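Local coordinates for protein type II restriction enzyme MspI (Moraxella sp., PDB 1SA3) that recognises the double-stranded DNA sequence 5'-CCGG-3' and cleaves it after the first cytosine, leaving fragments with 5'-phosphate ends, at residues E[59-64]-E[215-220]; E[182-187]-E[224-229]; E[149-154]-E[169-174]. All coordinates share one frame; numbering follows the deposited sequence.

Contact 1. Residues E[59-64]-E[215-220]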
loop_
_atom_site.group_PDB
_atom_site.type_symbol
_atom_site.label_atom_id
_atom_site.label_comp_id
_atom_site.label_asym_id
_atom_site.label_seq_id
_atom_site.Cartn_x
_atom_site.Cartn_y
_atom_site.Cartn_z
ATOM N N GLU E 59 7.463 -14.884 11.925
ATOM C CA GLU E 59 6.816 -13.736 12.544
ATOM C C GLU E 59 7.854 -12.737 13.050
ATOM O O GLU E 59 7.578 -11.541 13.148
ATOM C CB GLU E 59 5.892 -14.179 13.683
ATOM C CG GLU E 59 4.589 -14.813 13.194
ATOM C CD GLU E 59 4.751 -16.264 12.742
ATOM O OE1 GLU E 59 3.977 -16.708 11.867
ATOM O OE2 GLU E 59 5.637 -16.966 13.271
ATOM N N LYS E 60 9.051 -13.222 13.372
ATOM C CA LYS E 60 10.104 -12.324 13.837
ATOM C C LYS E 60 10.544 -11.455 12.662
ATOM O O LYS E 60 10.780 -10.257 12.821
ATOM C CB LYS E 60 11.316 -13.089 14.374
ATOM C CG LYS E 60 12.382 -12.149 14.943
ATOM C CD LYS E 60 13.683 -12.853 15.315
ATOM C CE LYS E 60 14.690 -11.843 15.882
ATOM N NZ LYS E 60 16.048 -12.405 16.083
ATOM N N ASP E 61 10.653 -12.060 11.480
ATOM C CA ASP E 61 11.051 -11.314 10.287
ATOM C C ASP E 61 10.011 -10.240 9.984
ATOM O O ASP E 61 10.355 -9.105 9.677
ATOM C CB ASP E 61 11.187 -12.242 9.073
ATOM C CG ASP E 61 11.560 -11.490 7.798
ATOM O OD1 ASP E 61 12.590 -10.779 7.797
ATOM O OD2 ASP E 61 10.828 -11.602 6.785
ATOM N N ILE E 62 8.738 -10.611 10.075
ATOM C CA ILE E 62 7.636 -9.685 9.813
ATOM C C ILE E 62 7.612 -8.548 10.835
ATOM O O ILE E 62 7.602 -7.367 10.463
ATOM C CB ILE E 62 6.289 -10.440 9.837
ATOM C CG1 ILE E 62 6.268 -11.466 8.694
ATOM C CG2 ILE E 62 5.120 -9.449 9.738
ATOM C CD1 ILE E 62 5.107 -12.478 8.776
ATOM N N SER E 63 7.625 -8.896 12.121
ATOM C CA SER E 63 7.606 -7.880 13.162
ATOM C C SER E 63 8.852 -6.970 13.123
ATOM O O SER E 63 8.740 -5.754 13.304
ATOM C CB SER E 63 7.437 -8.539 14.542
ATOM O OG SER E 63 8.478 -9.456 14.830
ATOM N N SER E 64 10.029 -7.544 12.882
ATOM C CA SER E 64 11.256 -6.743 12.802
ATOM C C SER E 64 11.210 -5.772 11.616
ATOM O O SER E 64 11.649 -4.633 11.721
ATOM C CB SER E 64 12.495 -7.637 12.666
ATOM O OG SER E 64 12.798 -8.286 13.888
ATOM N N VAL E 215 5.182 -16.191 0.864
ATOM C CA VAL E 215 6.514 -16.254 0.291
ATOM C C VAL E 215 7.422 -15.311 1.067
ATOM O O VAL E 215 8.473 -15.717 1.550
ATOM C CB VAL E 215 6.518 -15.868 -1.188
ATOM C CG1 VAL E 215 7.942 -15.922 -1.734
ATOM C CG2 VAL E 215 5.621 -16.830 -1.965
ATOM N N ASP E 216 6.999 -14.057 1.210
ATOM C CA ASP E 216 7.790 -13.065 1.936
ATOM C C ASP E 216 6.903 -11.842 2.176
ATOM O O ASP E 216 5.731 -11.824 1.794
ATOM C CB ASP E 216 9.002 -12.650 1.089
ATOM C CG ASP E 216 10.135 -12.060 1.919
ATOM O OD1 ASP E 216 9.955 -11.866 3.135
ATOM O OD2 ASP E 216 11.214 -11.791 1.344
ATOM N N VAL E 217 7.462 -10.826 2.816
ATOM C CA VAL E 217 6.717 -9.599 3.046
ATOM C C VAL E 217 7.675 -8.428 2.908
ATOM O O VAL E 217 8.871 -8.551 3.168
ATOM C CB VAL E 217 6.084 -9.559 4.455
ATOM C CG1 VAL E 217 7.175 -9.421 5.516
ATOM C CG2 VAL E 217 5.090 -8.371 4.547
ATOM N N THR E 218 7.145 -7.293 2.476
ATOM C CA THR E 218 7.941 -6.092 2.333
ATOM C C THR E 218 7.138 -5.014 3.050
ATOM O O THR E 218 5.925 -4.912 2.852
ATOM C CB THR E 218 8.143 -5.733 0.847
ATOM O OG1 THR E 218 8.895 -6.775 0.203
ATOM C CG2 THR E 218 8.902 -4.443 0.717
ATOM N N ILE E 219 7.803 -4.241 3.904
ATOM C CA ILE E 219 7.137 -3.183 4.670
ATOM C C ILE E 219 7.935 -1.898 4.517
ATOM O O ILE E 219 9.090 -1.818 4.940
ATOM C CB ILE E 219 7.033 -3.565 6.171
ATOM C CG1 ILE E 219 6.264 -4.894 6.305
ATOM C CG2 ILE E 219 6.321 -2.462 6.961
ATOM C CD1 ILE E 219 6.020 -5.345 7.733
ATOM N N LYS E 220 7.309 -0.895 3.911
ATOM C CA LYS E 220 7.969 0.383 3.672
ATOM C C LYS E 220 7.234 1.576 4.272
ATOM O O LYS E 220 6.010 1.632 4.201
ATOM C CB LYS E 220 8.073 0.617 2.166
ATOM C CG LYS E 220 8.934 -0.378 1.407
ATOM C CD LYS E 220 10.408 -0.013 1.463
ATOM C CE LYS E 220 11.214 -0.882 0.500
ATOM N NZ LYS E 220 12.652 -0.481 0.414
HETATM O O HOH W 1 9.607 -13.697 5.895
#
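Ile62 and Val217 meet where helix 57-69 lies against strand 213-221, an outermost strand of the five-stranded mixed sheet in this nuclease of the PDDEXK clan. The segments run nearly parallel, their axes 14° apart, and approach to 9.0 Å. At the closest backbone pair the two side chains cross at about a right angle, and the CG1 atom of Ile62 comes within 3.9 Å of the CG1 atom of Val217. In Val217 this methyl is wedged between the backbone N and the carbonyl carbon (chi1 69°), which leaves it directed at the helix. Branched aliphatic residues suit both places: Val217 and Ile219 point from the strand to the helix, while Ile62 also packs on Tyr37, Ile38 and Ile41 of helix 23-41. Ile62 thus sits between the strand and helix 23-41, with apolar groups on both.

At the margin two acids face each other. Asp61 and Asp216 also cross at about a right angle, their carboxylate planes 32° apart, and OD2 of Asp61 stands 3.8 Å from OD1 of Asp216. Two like charges so close would probably repel, but Lys65 forms a salt bridge to both and also donates to the Val217 carbonyl. A water adds a second link, giving a 2.6 Å bond to Asp61 OD2 and a weak one to Asp216 OD1. Asp216 belongs, with Val215, to a classic beta bulge opposite Gln208. Further along the strand, the CD1 methyl of Ile219 rests 3.7 Å from the backbone O of Ile62.

Contact 2. Residues E[182-187]-E[224-229]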
loop_
_atom_site.group_PDB
_atom_site.type_symbol
_atom_site.label_atom_id
_atom_site.label_comp_id
_atom_site.label_asym_id
_atom_site.label_seq_id
_atom_site.Cartn_x
_atom_site.Cartn_y
_atom_site.Cartn_z
ATOM N N PHE E 182 2.709 13.373 -6.466
ATOM C CA PHE E 182 1.878 12.431 -7.217
ATOM C C PHE E 182 1.905 11.045 -6.563
ATOM O O PHE E 182 0.860 10.439 -6.315
ATOM C CB PHE E 182 2.382 12.321 -8.660
ATOM C CG PHE E 182 1.423 11.626 -9.599
ATOM C CD1 PHE E 182 0.525 12.364 -10.363
ATOM C CD2 PHE E 182 1.449 10.243 -9.751
ATOM C CE1 PHE E 182 -0.333 11.740 -11.276
ATOM C CE2 PHE E 182 0.596 9.609 -10.659
ATOM C CZ PHE E 182 -0.298 10.365 -11.427
ATOM N N ILE E 183 3.101 10.544 -6.280
ATOM C CA ILE E 183 3.231 9.225 -5.672
ATOM C C ILE E 183 2.632 9.173 -4.273
ATOM O O ILE E 183 1.840 8.286 -3.959
ATOM C CB ILE E 183 4.702 8.789 -5.579
ATOM C CG1 ILE E 183 5.325 8.753 -6.973
ATOM C CG2 ILE E 183 4.784 7.409 -4.944
ATOM C CD1 ILE E 183 6.832 8.733 -6.973
ATOM N N ARG E 184 3.018 10.123 -3.432
ATOM C CA ARG E 184 2.521 10.161 -2.061
ATOM C C ARG E 184 0.998 10.276 -2.024
ATOM O O ARG E 184 0.337 9.596 -1.238
ATOM C CB ARG E 184 3.169 11.330 -1.304
ATOM C CG ARG E 184 2.900 11.349 0.188
ATOM C CD ARG E 184 3.651 12.503 0.860
ATOM N NE ARG E 184 5.101 12.357 0.759
ATOM C CZ ARG E 184 5.840 11.573 1.537
ATOM N NH1 ARG E 184 5.270 10.852 2.492
ATOM N NH2 ARG E 184 7.157 11.512 1.364
ATOM N N TRP E 185 0.430 11.117 -2.885
ATOM C CA TRP E 185 -1.018 11.274 -2.892
ATOM C C TRP E 185 -1.730 10.013 -3.385
ATOM O O TRP E 185 -2.766 9.629 -2.847
ATOM C CB TRP E 185 -1.435 12.467 -3.754
ATOM C CG TRP E 185 -2.906 12.686 -3.722
ATOM C CD1 TRP E 185 -3.609 13.414 -2.806
ATOM C CD2 TRP E 185 -3.873 12.100 -4.597
ATOM N NE1 TRP E 185 -4.956 13.316 -3.057
ATOM C CE2 TRP E 185 -5.146 12.514 -4.151
ATOM C CE3 TRP E 185 -3.785 11.263 -5.716
ATOM C CZ2 TRP E 185 -6.330 12.116 -4.786
ATOM C CZ3 TRP E 185 -4.959 10.866 -6.347
ATOM C CH2 TRP E 185 -6.215 11.294 -5.879
ATOM N N CYS E 186 -1.174 9.367 -4.405
ATOM C CA CYS E 186 -1.782 8.152 -4.938
ATOM C C CYS E 186 -1.902 7.036 -3.900
ATOM O O CYS E 186 -2.917 6.343 -3.853
ATOM C CB CYS E 186 -0.983 7.624 -6.133
ATOM S SG CYS E 186 -1.375 8.431 -7.692
ATOM N N VAL E 187 -0.870 6.861 -3.077
ATOM C CA VAL E 187 -0.886 5.805 -2.063
ATOM C C VAL E 187 -1.378 6.221 -0.679
ATOM O O VAL E 187 -1.654 5.359 0.149
ATOM C CB VAL E 187 0.509 5.130 -1.910
ATOM C CG1 VAL E 187 0.927 4.519 -3.236
ATOM C CG2 VAL E 187 1.560 6.141 -1.443
ATOM N N ASP E 224 10.347 6.095 2.204
ATOM C CA ASP E 224 11.132 5.110 1.466
ATOM C C ASP E 224 10.429 4.596 0.223
ATOM O O ASP E 224 11.066 4.380 -0.817
ATOM C CB ASP E 224 11.504 3.933 2.366
ATOM C CG ASP E 224 12.457 4.331 3.473
ATOM O OD1 ASP E 224 13.005 5.447 3.413
ATOM O OD2 ASP E 224 12.666 3.531 4.401
ATOM N N TYR E 225 9.118 4.394 0.317
ATOM C CA TYR E 225 8.371 3.911 -0.836
ATOM C C TYR E 225 8.504 4.931 -1.967
ATOM O O TYR E 225 8.767 4.572 -3.118
ATOM C CB TYR E 225 6.893 3.731 -0.484
ATOM C CG TYR E 225 6.045 3.298 -1.662
ATOM C CD1 TYR E 225 5.990 1.956 -2.056
ATOM C CD2 TYR E 225 5.304 4.232 -2.393
ATOM C CE1 TYR E 225 5.217 1.553 -3.147
ATOM C CE2 TYR E 225 4.528 3.838 -3.485
ATOM C CZ TYR E 225 4.488 2.501 -3.856
ATOM O OH TYR E 225 3.707 2.108 -4.925
ATOM N N VAL E 226 8.318 6.205 -1.629
ATOM C CA VAL E 226 8.422 7.277 -2.617
ATOM C C VAL E 226 9.819 7.286 -3.243
ATOM O O VAL E 226 9.959 7.341 -4.462
ATOM C CB VAL E 226 8.134 8.658 -1.976
ATOM C CG1 VAL E 226 8.446 9.785 -2.972
ATOM C CG2 VAL E 226 6.672 8.733 -1.546
ATOM N N SER E 227 10.850 7.225 -2.406
ATOM C CA SER E 227 12.222 7.208 -2.909
ATOM C C SER E 227 12.418 6.052 -3.875
ATOM O O SER E 227 13.037 6.217 -4.928
ATOM C CB SER E 227 13.219 7.077 -1.757
ATOM O OG SER E 227 13.163 8.213 -0.912
ATOM N N ASP E 228 11.895 4.880 -3.523
ATOM C CA ASP E 228 12.030 3.710 -4.385
ATOM C C ASP E 228 11.371 3.934 -5.744
ATOM O O ASP E 228 11.959 3.623 -6.779
ATOM C CB ASP E 228 11.417 2.466 -3.731
ATOM C CG ASP E 228 12.184 2.009 -2.497
ATOM O OD1 ASP E 228 13.357 2.403 -2.330
ATOM O OD2 ASP E 228 11.610 1.241 -1.701
ATOM N N ARG E 229 10.148 4.460 -5.737
ATOM C CA ARG E 229 9.422 4.727 -6.979
ATOM C C ARG E 229 10.150 5.795 -7.813
ATOM O O ARG E 229 10.262 5.659 -9.032
ATOM C CB ARG E 229 7.993 5.201 -6.676
ATOM C CG ARG E 229 7.121 4.188 -5.935
ATOM C CD ARG E 229 6.762 2.985 -6.804
ATOM N NE ARG E 229 7.891 2.086 -7.026
ATOM C CZ ARG E 229 8.428 1.308 -6.091
ATOM N NH1 ARG E 229 7.944 1.314 -4.857
ATOM N NH2 ARG E 229 9.449 0.517 -6.390
#
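Ile183 reaches from helix 179-188 into the surface of helix 222-234, where its two branches divide the work. CD1 lies 3.7 Å from Arg229 CB, while CG2 sits among Tyr225, Val226 and the CG atom of Arg229. With CG1 beside the backbone N (chi1 -59°), the ethyl arm ends on the aliphatic base of Arg229 and the CG2 methyl is left to meet Tyr225 and Val226, a division that suits isoleucine. Val187, one turn later, sets its CG1 atom 3.7 Å from Tyr225 CE2, approaching the ring obliquely. A face of the same ring carries Arg229 CG, 3.6 Å above its plane, so the tyrosine is held between aliphatic groups while its OH bonds to the C-terminal carboxylate of Gly262.

The flanks are looser and more polar. Val226 CG2 lies over one guanidinium face of Arg184, 4.1 Å from NH2, a distant contact beside the salt bridge that this nitrogen makes to Asp223. Arg229 bends at chi2 and chi3, lending its CB and CG to the packed centre but leading its charged end away to Glu232; it is partly exposed, whereas the other residues in contact are buried. No hydrogen bond links the segments. With axes 9.8 Å apart at 127°, this apolar crossed pair joins the helix after edge strand 213-221 of the mixed sheet to helix 179-188 in this PDDEXK-clan nuclease.

Contact 3. Residues E[149-154]-E[169-174]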
loop_
_atom_site.group_PDB
_atom_site.type_symbol
_atom_site.label_atom_id
_atom_site.label_comp_id
_atom_site.label_asym_id
_atom_site.label_seq_id
_atom_site.Cartn_x
_atom_site.Cartn_y
_atom_site.Cartn_z
ATOM N N GLU E 149 -4.346 17.841 -19.394
ATOM C CA GLU E 149 -4.881 17.229 -20.606
ATOM C C GLU E 149 -4.148 15.971 -21.063
ATOM O O GLU E 149 -4.777 15.063 -21.602
ATOM C CB GLU E 149 -4.928 18.247 -21.748
ATOM C CG GLU E 149 -5.927 19.367 -21.512
ATOM C CD GLU E 149 -7.303 18.861 -21.106
ATOM O OE1 GLU E 149 -7.813 17.926 -21.756
ATOM O OE2 GLU E 149 -7.887 19.404 -20.144
ATOM N N LEU E 150 -2.836 15.901 -20.857
ATOM C CA LEU E 150 -2.093 14.710 -21.261
ATOM C C LEU E 150 -2.506 13.571 -20.326
ATOM O O LEU E 150 -2.671 12.422 -20.752
ATOM C CB LEU E 150 -0.581 14.964 -21.189
ATOM C CG LEU E 150 -0.025 15.875 -22.298
ATOM C CD1 LEU E 150 1.406 16.295 -21.976
ATOM C CD2 LEU E 150 -0.077 15.145 -23.633
ATOM N N ILE E 151 -2.687 13.897 -19.050
ATOM C CA ILE E 151 -3.126 12.883 -18.103
ATOM C C ILE E 151 -4.535 12.444 -18.508
ATOM O O ILE E 151 -4.844 11.250 -18.516
ATOM C CB ILE E 151 -3.145 13.416 -16.654
ATOM C CG1 ILE E 151 -1.719 13.764 -16.219
ATOM C CG2 ILE E 151 -3.752 12.356 -15.719
ATOM C CD1 ILE E 151 -1.623 14.466 -14.863
ATOM N N ARG E 152 -5.389 13.408 -18.853
ATOM C CA ARG E 152 -6.756 13.090 -19.256
ATOM C C ARG E 152 -6.766 12.232 -20.516
ATOM O O ARG E 152 -7.626 11.370 -20.671
ATOM C CB ARG E 152 -7.571 14.366 -19.516
ATOM C CG ARG E 152 -9.077 14.123 -19.625
ATOM C CD ARG E 152 -9.810 15.258 -20.340
ATOM N NE ARG E 152 -9.568 16.567 -19.742
ATOM C CZ ARG E 152 -9.980 16.944 -18.533
ATOM N NH1 ARG E 152 -10.668 16.116 -17.763
ATOM N NH2 ARG E 152 -9.707 18.167 -18.096
ATOM N N LYS E 153 -5.824 12.479 -21.424
ATOM C CA LYS E 153 -5.746 11.705 -22.656
ATOM C C LYS E 153 -5.478 10.248 -22.303
ATOM O O LYS E 153 -6.057 9.340 -22.898
ATOM C CB LYS E 153 -4.621 12.212 -23.561
ATOM C CG LYS E 153 -4.457 11.382 -24.834
ATOM C CD LYS E 153 -3.349 11.917 -25.735
ATOM C CE LYS E 153 -3.173 11.056 -26.985
ATOM N NZ LYS E 153 -4.448 10.918 -27.762
ATOM N N HIS E 154 -4.590 10.040 -21.335
ATOM C CA HIS E 154 -4.245 8.694 -20.889
ATOM C C HIS E 154 -5.501 8.037 -20.317
ATOM O O HIS E 154 -5.792 6.872 -20.597
ATOM C CB HIS E 154 -3.158 8.762 -19.818
ATOM C CG HIS E 154 -2.411 7.477 -19.632
ATOM N ND1 HIS E 154 -3.013 6.325 -19.179
ATOM C CD2 HIS E 154 -1.113 7.162 -19.859
ATOM C CE1 HIS E 154 -2.119 5.353 -19.136
ATOM N NE2 HIS E 154 -0.958 5.835 -19.543
ATOM N N GLN E 169 7.265 11.964 -23.793
ATOM C CA GLN E 169 8.401 12.661 -23.200
ATOM C C GLN E 169 7.906 13.960 -22.572
ATOM O O GLN E 169 8.388 14.372 -21.521
ATOM C CB GLN E 169 9.457 12.974 -24.270
ATOM C CG GLN E 169 10.026 11.743 -24.967
ATOM N N ARG E 170 6.935 14.594 -23.223
ATOM C CA ARG E 170 6.367 15.849 -22.735
ATOM C C ARG E 170 5.622 15.671 -21.411
ATOM O O ARG E 170 5.704 16.521 -20.521
ATOM C CB ARG E 170 5.416 16.434 -23.782
ATOM C CG ARG E 170 4.814 17.786 -23.402
ATOM C CD ARG E 170 5.896 18.839 -23.200
ATOM N NE ARG E 170 5.335 20.154 -22.899
ATOM C CZ ARG E 170 6.059 21.221 -22.575
ATOM N NH1 ARG E 170 7.381 21.131 -22.504
ATOM N NH2 ARG E 170 5.462 22.380 -22.323
ATOM N N LEU E 171 4.881 14.573 -21.284
ATOM C CA LEU E 171 4.149 14.318 -20.046
ATOM C C LEU E 171 5.169 14.128 -18.931
ATOM O O LEU E 171 5.072 14.740 -17.868
ATOM C CB LEU E 171 3.268 13.065 -20.188
ATOM C CG LEU E 171 2.570 12.516 -18.926
ATOM C CD1 LEU E 171 1.882 13.629 -18.168
ATOM C CD2 LEU E 171 1.548 11.458 -19.321
ATOM N N THR E 172 6.162 13.286 -19.197
ATOM C CA THR E 172 7.210 12.991 -18.230
ATOM C C THR E 172 7.881 14.271 -17.755
ATOM O O THR E 172 8.164 14.440 -16.568
ATOM C CB THR E 172 8.282 12.086 -18.848
ATOM O OG1 THR E 172 7.690 10.840 -19.237
ATOM C CG2 THR E 172 9.410 11.839 -17.852
ATOM N N GLU E 173 8.133 15.163 -18.705
ATOM C CA GLU E 173 8.776 16.438 -18.433
ATOM C C GLU E 173 7.950 17.341 -17.526
ATOM O O GLU E 173 8.467 17.874 -16.543
ATOM C CB GLU E 173 9.065 17.156 -19.758
ATOM C CG GLU E 173 9.613 18.560 -19.607
ATOM C CD GLU E 173 10.013 19.168 -20.939
ATOM O OE1 GLU E 173 9.195 19.121 -21.882
ATOM O OE2 GLU E 173 11.144 19.696 -21.043
ATOM N N LEU E 174 6.669 17.507 -17.853
ATOM C CA LEU E 174 5.786 18.366 -17.071
ATOM C C LEU E 174 5.439 17.806 -15.692
ATOM O O LEU E 174 5.122 18.550 -14.770
ATOM C CB LEU E 174 4.487 18.630 -17.844
ATOM C CG LEU E 174 4.579 19.523 -19.088
ATOM C CD1 LEU E 174 3.207 19.655 -19.739
ATOM C CD2 LEU E 174 5.110 20.898 -18.682
#
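Leu150 and Leu171 form the centre of a small apolar helix-helix contact between helix 146-157 and helix 165-175, in a helical part of the chain close to the bound DNA; the centre of the contact lies about 25 Å from that of the chain. Their CA atoms are the nearest across the two segments, 6.4 Å apart. Leu150 places CD1 over the backbone of the opposite helix, 3.9 Å from Leu171 CA, with Arg170 CG beside it. Leu171 answers from the other direction: its CG is anti to the backbone N (chi1 172°), and CD1 runs back between Leu150 and Ile151, 4.1 Å from Leu150 CB and equally far from Ile151 CG1. Ile151 and Leu171 cross at about a right angle. Leucine suits these positions because its forked end can lie across a helix backbone or between two neighbours. Leu174 joins only distantly, its CD1 atom 4.4 Å from Leu150 CD1.

The two helices, separated by a short connection, make a crossed pair of consecutive helices, with an axis angle of 127° and a closest approach of 10.4 Å. Ile151 also packs on Val133 and Met258, so its helix is backed by helix 133-140 and strand 258-261.

Charged residues beside the apolar centre pair both within and between helices. Arg152 grips Glu149 side-on: NE meets OE1 at 3.0 Å and NH2 meets OE2, both acceptors reached on the syn side and nearly in the guanidinium plane. NH2 also pairs with Glu134. Arg170 spans two partners, with NH1 approaching Glu173 OE1 from above the carboxylate plane and NE forming a salt bridge to Glu146 that joins the two helices, while Leu174 CD2 lies over one face of its guanidinium. His154 meets Trp247 edge-to-face and packs on a DNA phosphate.

Overall arrangement
In space the three contacts form a nearly straight row, with contact 2 in the middle: its centre is 20 Å from that of contact 1 and 19 Å from that of contact 3, while these are 37 Å apart on opposite sides of the chain's centre. Contacts 1 and 2 are joined directly, since strand 213-221 runs into helix 222-234 and Lys220 forms a salt bridge to Asp228. Contact 3 comes within about 5 Å of contact 2 without touching; helix 165-175 is followed by helix 179-188. In sequence, contacts 1 and 2 interleave, and both segments of contact 3 fall between those of contact 1, before contact 2 opens. The central helix pair thus connects the sheet to the helical region near the DNA.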